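Local coordinates for uncharacterized protein (Methanosarcina mazei, PDB 3R6A) that is of unknown function but belongs to the glyoxalase/bleomycin resistance protein/dioxygenase superfamily and forms a two-chain assembly, at residues B[37-42]-B[96-101]; B[43-46]-B[51-54]. One frame throughout, in Å; residues are numbered along the deposited sequence.

Contact 1: residues B[37-42]-B[96-101]; sequences EIPQTG and KVPTGR
Glu37 runs its side chain past the CB-CG side of the Pro98 ring, the two crossing at about a right angle. Pro98 sits in the tight turn of a beta hairpin, between strand 89-97 and strand 100-106. The chain has the vicinal oxygen chelate fold of the glyoxalase/bleomycin resistance superfamily, built from beta-alpha-beta-beta-beta modules, and the loop leading to strand 44-48 here meets that hairpin turn at the surface. CG of Glu37 is anti to the backbone N (chi1 -174°) and the chain stays extended beyond it, which brings the carboxylate against the proline. CB of Glu37 starts 3.8 Å from CB of Pro98. CG of Glu37 then lies about equally far from CB and CG of the ring. CD of Glu37 comes closer, to 3.6 Å from Pro98 CB. At the tip, OE1 of Glu37 is 3.7 Å from Pro98 CB, and OE2 is nearly equidistant from Pro98 CG and CB. Within this contact the carboxylate meets carbons CB and CG of the proline, which is van der Waals packing.

The carbonyl O of Glu37 also touches Pro98, 3.5 Å from its CB. Pro39 adds a looser apolar contact, its CD 4.2 Å from CD of Pro98. The turn itself is type I, from Val97 to Gly100, and is closed by backbone bonds in both directions between those two residues. Within the turn, Thr99 pairs through its backbone with Ser119, and its side chain packs on Phe36.

Water provides the polar link between loop and turn. It donates to Glu37 O at 2.8 Å. The same water is hydrogen-bonded to Thr99 OG1 at 2.7 Å, while the methyl CG2 of Thr99 is 4.1 Å from Glu37 O.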
loop_
_atom_site.group_PDB
_atom_site.type_symbol
_atom_site.label_atom_id
_atom_site.label_comp_id
_atom_site.label_asym_id
_atom_site.label_seq_id
_atom_site.Cartn_x
_atom_site.Cartn_y
_atom_site.Cartn_z
ATOM N N GLU B 37 -18.350 -5.877 -4.835
ATOM C CA GLU B 37 -19.592 -5.690 -4.113
ATOM C C GLU B 37 -19.152 -5.625 -2.650
ATOM O O GLU B 37 -18.480 -6.534 -2.165
ATOM C CB GLU B 37 -20.509 -6.896 -4.326
ATOM C CG GLU B 37 -21.900 -6.727 -3.731
ATOM C CD GLU B 37 -22.719 -8.000 -3.783
ATOM O OE1 GLU B 37 -22.378 -8.907 -4.571
ATOM O OE2 GLU B 37 -23.720 -8.089 -3.043
ATOM N N ILE B 38 -19.501 -4.550 -1.956
ATOM C CA ILE B 38 -19.116 -4.422 -0.555
ATOM C C ILE B 38 -20.294 -4.009 0.320
ATOM O O ILE B 38 -21.290 -3.476 -0.169
ATOM C CB ILE B 38 -17.979 -3.396 -0.366
ATOM C CG1 ILE B 38 -18.420 -2.021 -0.873
ATOM C CG2 ILE B 38 -16.730 -3.871 -1.095
ATOM C CD1 ILE B 38 -17.446 -0.903 -0.537
ATOM N N PRO B 39 -20.191 -4.253 1.634
ATOM C CA PRO B 39 -21.254 -3.908 2.583
ATOM C C PRO B 39 -21.381 -2.424 2.937
ATOM O O PRO B 39 -22.493 -1.929 3.129
ATOM C CB PRO B 39 -20.912 -4.766 3.799
ATOM C CG PRO B 39 -19.419 -4.770 3.776
ATOM C CD PRO B 39 -19.113 -5.003 2.306
ATOM N N GLN B 40 -20.257 -1.716 3.026
ATOM C CA GLN B 40 -20.291 -0.293 3.376
ATOM C C GLN B 40 -21.040 0.562 2.360
ATOM O O GLN B 40 -20.879 0.401 1.150
ATOM C CB GLN B 40 -18.876 0.274 3.528
ATOM C CG GLN B 40 -18.027 -0.343 4.626
ATOM C CD GLN B 40 -17.520 -1.723 4.264
ATOM O OE1 GLN B 40 -17.386 -2.058 3.088
ATOM N NE2 GLN B 40 -17.218 -2.529 5.277
ATOM N N THR B 41 -21.851 1.485 2.864
ATOM C CA THR B 41 -22.610 2.387 2.009
ATOM C C THR B 41 -21.831 3.695 1.854
ATOM O O THR B 41 -21.063 4.077 2.738
ATOM C CB THR B 41 -24.000 2.686 2.619
ATOM O OG1 THR B 41 -24.715 3.592 1.770
ATOM C CG2 THR B 41 -23.853 3.304 4.006
ATOM N N GLY B 42 -22.012 4.370 0.725
ATOM C CA GLY B 42 -21.314 5.625 0.507
ATOM C C GLY B 42 -19.836 5.467 0.198
ATOM O O GLY B 42 -19.075 6.434 0.234
ATOM N N LYS B 96 -18.220 -12.463 7.104
ATOM C CA LYS B 96 -18.539 -12.819 5.736
ATOM C C LYS B 96 -18.877 -11.559 4.946
ATOM O O LYS B 96 -19.570 -10.667 5.439
ATOM C CB LYS B 96 -19.723 -13.792 5.708
ATOM C CG LYS B 96 -19.441 -15.115 6.413
ATOM C CD LYS B 96 -20.660 -16.032 6.440
ATOM C CE LYS B 96 -21.071 -16.472 5.041
ATOM N NZ LYS B 96 -22.211 -17.440 5.079
ATOM N N VAL B 97 -18.359 -11.480 3.727
ATOM C CA VAL B 97 -18.627 -10.350 2.847
ATOM C C VAL B 97 -18.937 -10.941 1.475
ATOM O O VAL B 97 -18.639 -12.106 1.216
ATOM C CB VAL B 97 -17.413 -9.383 2.764
ATOM C CG1 VAL B 97 -17.191 -8.716 4.117
ATOM C CG2 VAL B 97 -16.160 -10.134 2.339
ATOM N N PRO B 98 -19.549 -10.154 0.580
ATOM C CA PRO B 98 -19.881 -10.667 -0.755
ATOM C C PRO B 98 -18.748 -11.381 -1.486
ATOM O O PRO B 98 -18.978 -12.365 -2.195
ATOM C CB PRO B 98 -20.353 -9.417 -1.491
ATOM C CG PRO B 98 -21.030 -8.646 -0.403
ATOM C CD PRO B 98 -20.037 -8.771 0.743
ATOM N N THR B 99 -17.523 -10.892 -1.314
ATOM C CA THR B 99 -16.376 -11.485 -1.986
ATOM C C THR B 99 -15.690 -12.606 -1.202
ATOM O O THR B 99 -14.752 -13.218 -1.696
ATOM C CB THR B 99 -15.320 -10.410 -2.324
ATOM O OG1 THR B 99 -14.953 -9.707 -1.130
ATOM C CG2 THR B 99 -15.875 -9.418 -3.335
ATOM N N GLY B 100 -16.159 -12.874 0.012
ATOM C CA GLY B 100 -15.556 -13.926 0.814
ATOM C C GLY B 100 -15.616 -13.622 2.297
ATOM O O GLY B 100 -16.693 -13.561 2.877
ATOM N N ARG B 101 -14.454 -13.428 2.915
ATOM C CA ARG B 101 -14.396 -13.118 4.344
ATOM C C ARG B 101 -13.248 -12.159 4.611
ATOM O O ARG B 101 -12.208 -12.248 3.969
ATOM C CB ARG B 101 -14.155 -14.387 5.165
ATOM C CG ARG B 101 -15.236 -15.438 5.075
ATOM C CD ARG B 101 -14.702 -16.762 5.609
ATOM N NE ARG B 101 -14.322 -16.684 7.017
ATOM C CZ ARG B 101 -13.326 -17.379 7.560
ATOM N NH1 ARG B 101 -12.602 -18.200 6.813
ATOM N NH2 ARG B 101 -13.059 -17.262 8.851
HETATM O O HOH W 1 -16.797 -7.810 -0.392
#

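Contact 2: residues B[43-46]-B[51-54]; sequences VELA and ILLI
Leu53 N donates to Ala46 O at 2.7 Å, with the donor tilted 24° from the carbonyl plane. The same oxygen also takes a CA-H...O contact from Leu52, at 3.4 Å from Leu52 CA. This is the antiparallel beta hairpin of strands 44-48 and 51-55, within the mixed sheet of the superfamily fold. The return bond, from Ala46 N to Leu53 O, is 2.9 Å long, and its N-H arrives in the carbonyl plane of Leu53. Leu53 O also takes a CA-H...O contact, at 3.5 Å from Leu45 CA. Ala46 and Leu53 are thus a hydrogen-bonded pair, and Leu45 and Ile54 the neighbouring non-hydrogen-bonded pair.

The side chains of these pairs fall on two faces. On one, Leu53 packs against helix 17-27, with the small CB of Ala46 beside it. On the other, Leu45 and Ile54 lie side by side and point the same way. With chi1 at -176° and chi2 at 68°, the Leu45 branch brings CD1 to 3.7 Å from Ile54 CG1. The same methyl is 4.2 Å from Leu52 CD2.

Glu44 turns its carboxylate away, to a salt bridge with Arg35. Ile51 packs on Ile8 of the second subunit. Ile54 also meets Val43: its CG2 is 3.5 Å from Val43 CG1.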
loop_
_atom_site.group_PDB
_atom_site.type_symbol
_atom_site.label_atom_id
_atom_site.label_comp_id
_atom_site.label_asym_id
_atom_site.label_seq_id
_atom_site.Cartn_x
_atom_site.Cartn_y
_atom_site.Cartn_z
ATOM N N VAL B 43 -19.425 4.241 -0.099
ATOM C CA VAL B 43 -18.034 3.961 -0.432
ATOM C C VAL B 43 -18.013 2.988 -1.601
ATOM O O VAL B 43 -18.780 2.026 -1.624
ATOM C CB VAL B 43 -17.279 3.335 0.766
ATOM C CG1 VAL B 43 -15.867 2.971 0.359
ATOM C CG2 VAL B 43 -17.245 4.318 1.927
ATOM N N GLU B 44 -17.154 3.263 -2.578
ATOM C CA GLU B 44 -17.021 2.410 -3.754
ATOM C C GLU B 44 -15.598 1.860 -3.769
ATOM O O GLU B 44 -14.645 2.589 -3.482
ATOM C CB GLU B 44 -17.260 3.204 -5.041
ATOM C CG GLU B 44 -18.643 3.847 -5.190
ATOM C CD GLU B 44 -19.784 2.845 -5.186
ATOM O OE1 GLU B 44 -19.604 1.717 -5.694
ATOM O OE2 GLU B 44 -20.878 3.196 -4.688
ATOM N N LEU B 45 -15.460 0.586 -4.114
ATOM C CA LEU B 45 -14.154 -0.060 -4.145
ATOM C C LEU B 45 -13.780 -0.578 -5.531
ATOM O O LEU B 45 -14.566 -1.269 -6.173
ATOM C CB LEU B 45 -14.140 -1.232 -3.163
ATOM C CG LEU B 45 -12.814 -1.974 -2.996
ATOM C CD1 LEU B 45 -11.808 -1.050 -2.322
ATOM C CD2 LEU B 45 -13.017 -3.230 -2.166
ATOM N N ALA B 46 -12.574 -0.245 -5.978
ATOM C CA ALA B 46 -12.083 -0.714 -7.271
ATOM C C ALA B 46 -10.645 -1.191 -7.111
ATOM O O ALA B 46 -9.933 -0.747 -6.208
ATOM C CB ALA B 46 -12.137 0.410 -8.299
ATOM N N ILE B 51 -3.394 -1.958 -6.694
ATOM C CA ILE B 51 -3.880 -0.783 -5.990
ATOM C C ILE B 51 -5.378 -0.903 -5.740
ATOM O O ILE B 51 -6.131 -1.248 -6.639
ATOM C CB ILE B 51 -3.653 0.494 -6.812
ATOM C CG1 ILE B 51 -2.156 0.763 -6.955
ATOM C CG2 ILE B 51 -4.338 1.678 -6.138
ATOM C CD1 ILE B 51 -1.845 1.952 -7.814
ATOM N N LEU B 52 -5.797 -0.619 -4.511
ATOM C CA LEU B 52 -7.207 -0.642 -4.165
ATOM C C LEU B 52 -7.620 0.814 -4.074
ATOM O O LEU B 52 -7.082 1.561 -3.253
ATOM C CB LEU B 52 -7.446 -1.313 -2.804
ATOM C CG LEU B 52 -7.421 -2.838 -2.702
ATOM C CD1 LEU B 52 -7.629 -3.252 -1.246
ATOM C CD2 LEU B 52 -8.521 -3.428 -3.576
ATOM N N LEU B 53 -8.547 1.223 -4.936
ATOM C CA LEU B 53 -9.051 2.589 -4.932
ATOM C C LEU B 53 -10.355 2.615 -4.141
ATOM O O LEU B 53 -11.318 1.927 -4.492
ATOM C CB LEU B 53 -9.311 3.076 -6.361
ATOM C CG LEU B 53 -8.107 3.375 -7.247
ATOM C CD1 LEU B 53 -8.591 3.715 -8.658
ATOM C CD2 LEU B 53 -7.308 4.541 -6.663
ATOM N N ILE B 54 -10.371 3.401 -3.068
ATOM C CA ILE B 54 -11.544 3.532 -2.210
ATOM C C ILE B 54 -12.070 4.953 -2.398
ATOM O O ILE B 54 -11.362 5.917 -2.111
ATOM C CB ILE B 54 -11.149 3.302 -0.739
ATOM C CG1 ILE B 54 -10.461 1.939 -0.611
ATOM C CG2 ILE B 54 -12.380 3.377 0.158
ATOM C CD1 ILE B 54 -9.874 1.669 0.750
#

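In the fold
From the N terminus, the chain passes strand 5-14, helix 17-27 and the short strand 34-35 before entering the loop of contact 1. Strand 44-48 follows at once and turns back as strand 51-55, so contact 2 closes a short hairpin. Contact 1 closes much later, when the chain reaches the turn between strands 89-97 and 100-106. The hairpin is therefore nested inside the long loop closed by contact 1. Contact 1 ties the loop after strand 34-35, at one end of the strand order, to the turn beside strand 89-97, at the other end. The contacts touch through Ile38, whose CD1 reaches Val43 O and whose CG2 packs on CD2 of Leu45.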